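Local structure of adhesin competence repressor (Streptococcus pyogenes serotype M3, 5JLU) at residues N41-I46 with T72-S77. The protein is a zinc-responsive transcription regulator of the MarR family that binds DNA and represses genes when zinc is bound. Residues are numbered along the deposited sequence; the frame is centred on the assembly and turned at random.
With ZN (zinc ion), chain B.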
loop_
_atom_site.group_PDB
_atom_site.type_symbol
_atom_site.label_atom_id
_atom_site.label_comp_id
_atom_site.label_asym_id
_atom_site.label_seq_id
_atom_site.Cartn_x
_atom_site.Cartn_y
_atom_site.Cartn_z
ATOM N N ASN A 41 0.753 -3.535 -8.326
ATOM C CA ASN A 41 0.012 -4.520 -7.556
ATOM C C ASN A 41 -1.286 -4.890 -8.265
ATOM O O ASN A 41 -1.695 -6.053 -8.255
ATOM C CB ASN A 41 -0.285 -4.001 -6.160
ATOM C CG ASN A 41 0.990 -3.855 -5.342
ATOM O OD1 ASN A 41 1.520 -4.841 -4.792
ATOM N ND2 ASN A 41 1.514 -2.644 -5.276
ATOM N N THR A 42 -1.856 -3.927 -8.943
ATOM C CA THR A 42 -3.106 -4.138 -9.636
ATOM C C THR A 42 -2.852 -5.169 -10.687
ATOM O O THR A 42 -3.607 -6.098 -10.827
ATOM C CB THR A 42 -3.579 -2.852 -10.317
ATOM O OG1 THR A 42 -3.830 -1.876 -9.320
ATOM C CG2 THR A 42 -4.829 -3.048 -11.104
ATOM N N GLN A 43 -1.782 -4.980 -11.428
ATOM C CA GLN A 43 -1.437 -5.910 -12.484
ATOM C C GLN A 43 -1.066 -7.258 -11.951
ATOM O O GLN A 43 -1.517 -8.255 -12.522
ATOM C CB GLN A 43 -0.323 -5.359 -13.392
ATOM C CG GLN A 43 -0.710 -4.137 -14.194
ATOM C CD GLN A 43 0.521 -3.556 -14.946
ATOM O OE1 GLN A 43 1.637 -3.461 -14.391
ATOM N NE2 GLN A 43 0.336 -3.241 -16.209
ATOM N N GLU A 44 -0.347 -7.330 -10.824
ATOM C CA GLU A 44 -0.045 -8.661 -10.273
ATOM C C GLU A 44 -1.305 -9.388 -9.796
ATOM O O GLU A 44 -1.355 -10.623 -9.853
ATOM C CB GLU A 44 0.892 -8.589 -9.055
ATOM C CG GLU A 44 2.309 -8.214 -9.371
ATOM C CD GLU A 44 3.160 -7.892 -8.116
ATOM O OE1 GLU A 44 2.686 -7.287 -7.123
ATOM O OE2 GLU A 44 4.314 -8.296 -8.080
ATOM N N HIS A 45 -2.296 -8.640 -9.283
ATOM C CA HIS A 45 -3.499 -9.250 -8.794
ATOM C C HIS A 45 -4.479 -9.609 -9.916
ATOM O O HIS A 45 -5.208 -10.574 -9.780
ATOM C CB HIS A 45 -4.137 -8.453 -7.651
ATOM C CG HIS A 45 -3.376 -8.698 -6.422
ATOM N ND1 HIS A 45 -3.723 -9.695 -5.546
ATOM C CD2 HIS A 45 -2.143 -8.283 -6.062
ATOM C CE1 HIS A 45 -2.769 -9.836 -4.649
ATOM N NE2 HIS A 45 -1.803 -8.985 -4.939
ATOM N N ILE A 46 -4.405 -8.893 -11.035
ATOM C CA ILE A 46 -5.052 -9.369 -12.258
ATOM C C ILE A 46 -4.453 -10.719 -12.681
ATOM O O ILE A 46 -5.177 -11.696 -12.987
ATOM C CB ILE A 46 -4.937 -8.332 -13.388
ATOM C CG1 ILE A 46 -5.876 -7.176 -13.043
ATOM C CG2 ILE A 46 -5.251 -8.941 -14.773
ATOM C CD1 ILE A 46 -5.676 -5.942 -13.932
ATOM N N THR A 72 -8.924 -1.822 -17.551
ATOM C CA THR A 72 -8.629 -1.661 -18.982
ATOM C C THR A 72 -7.232 -1.103 -19.195
ATOM O O THR A 72 -6.495 -1.566 -20.043
ATOM C CB THR A 72 -9.648 -0.675 -19.617
ATOM O OG1 THR A 72 -10.943 -1.264 -19.538
ATOM C CG2 THR A 72 -9.369 -0.405 -21.135
ATOM N N LYS A 73 -6.883 -0.109 -18.412
ATOM C CA LYS A 73 -5.535 0.435 -18.401
ATOM C C LYS A 73 -4.444 -0.628 -18.012
ATOM O O LYS A 73 -3.501 -0.850 -18.750
ATOM C CB LYS A 73 -5.524 1.653 -17.473
ATOM C CG LYS A 73 -4.276 2.508 -17.566
ATOM C CD LYS A 73 -4.627 3.996 -17.784
ATOM C CE LYS A 73 -3.393 4.829 -18.123
ATOM N NZ LYS A 73 -2.356 4.638 -17.069
ATOM N N ALA A 74 -4.620 -1.312 -16.891
ATOM C CA ALA A 74 -3.688 -2.351 -16.452
ATOM C C ALA A 74 -3.572 -3.497 -17.451
ATOM O O ALA A 74 -2.469 -3.959 -17.736
ATOM C CB ALA A 74 -4.129 -2.933 -15.122
ATOM N N ILE A 75 -4.691 -3.899 -18.035
ATOM C CA ILE A 75 -4.656 -4.910 -19.089
ATOM C C ILE A 75 -3.956 -4.457 -20.395
ATOM O O ILE A 75 -3.163 -5.229 -20.979
ATOM C CB ILE A 75 -6.029 -5.467 -19.385
ATOM C CG1 ILE A 75 -6.525 -6.348 -18.212
ATOM C CG2 ILE A 75 -5.991 -6.324 -20.653
ATOM C CD1 ILE A 75 -7.965 -6.756 -18.330
ATOM N N LYS A 76 -4.178 -3.235 -20.847
ATOM C CA LYS A 76 -3.415 -2.759 -22.012
ATOM C C LYS A 76 -1.886 -2.827 -21.806
ATOM O O LYS A 76 -1.115 -3.325 -22.654
ATOM C CB LYS A 76 -3.836 -1.366 -22.372
ATOM C CG LYS A 76 -5.096 -1.338 -23.225
ATOM C CD LYS A 76 -5.574 0.109 -23.451
ATOM C CE LYS A 76 -6.996 -0.016 -24.070
ATOM N NZ LYS A 76 -7.648 1.332 -24.193
ATOM N N SER A 77 -1.448 -2.372 -20.652
ATOM C CA SER A 77 0.006 -2.431 -20.352
ATOM C C SER A 77 0.487 -3.875 -20.258
ATOM O O SER A 77 1.570 -4.220 -20.693
ATOM C CB SER A 77 0.271 -1.633 -19.048
ATOM O OG SER A 77 1.476 -1.966 -18.468
HETATM ZN ZN ZN B . 0.199 -8.971 -4.243
HETATM O O HOH W 1 0.797 -7.251 -5.476
HETATM O O HOH W 2 -0.417 -7.531 -2.735
HETATM O O HOH W 3 2.035 -8.815 -3.401
#
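In the winged helix-turn-helix domain of this MarR-family repressor, helix 41-52 lies across helix 68-80, the probable DNA-recognition helix, and Q43 and A74 mark the crossing. The short segments cross at 79°, their axes 9.7 Å apart. A74 sits at the crossing, its CB 3.7 Å from Q43 CG and 3.6 Å from I46 CD1, with T42 CG2 brushing it more loosely. I46 CD1 gets there because CG1 stands anti to the carbonyl carbon (chi1 -72°) and the chain runs on extended; L60 and L64 of helix 57-64 touch the same isoleucine.

Above this apolar patch, Q43 reaches along the second helix with its amide. Q43 NE2 donates nearly straight to A74 O at 3.3 Å, meeting a lone pair in the carbonyl plane, and also to S77 OG at 2.8 Å along a more bent path (141°). Both acceptors lie close to the amide plane, so the two N-H groups are used together and the amide's rotation is fixed.

On the other side of helix 41-52, H45 NE2 binds zinc at 2.1 Å, with H111 and H115 completing the protein ligands. A zinc-bound water donates to N41 OD1 and E44 OE1. One short helix thus carries both a zinc ligand and the glutamine that is hydrogen-bonded to the probable recognition helix, a plausible route for metal binding to influence DNA binding.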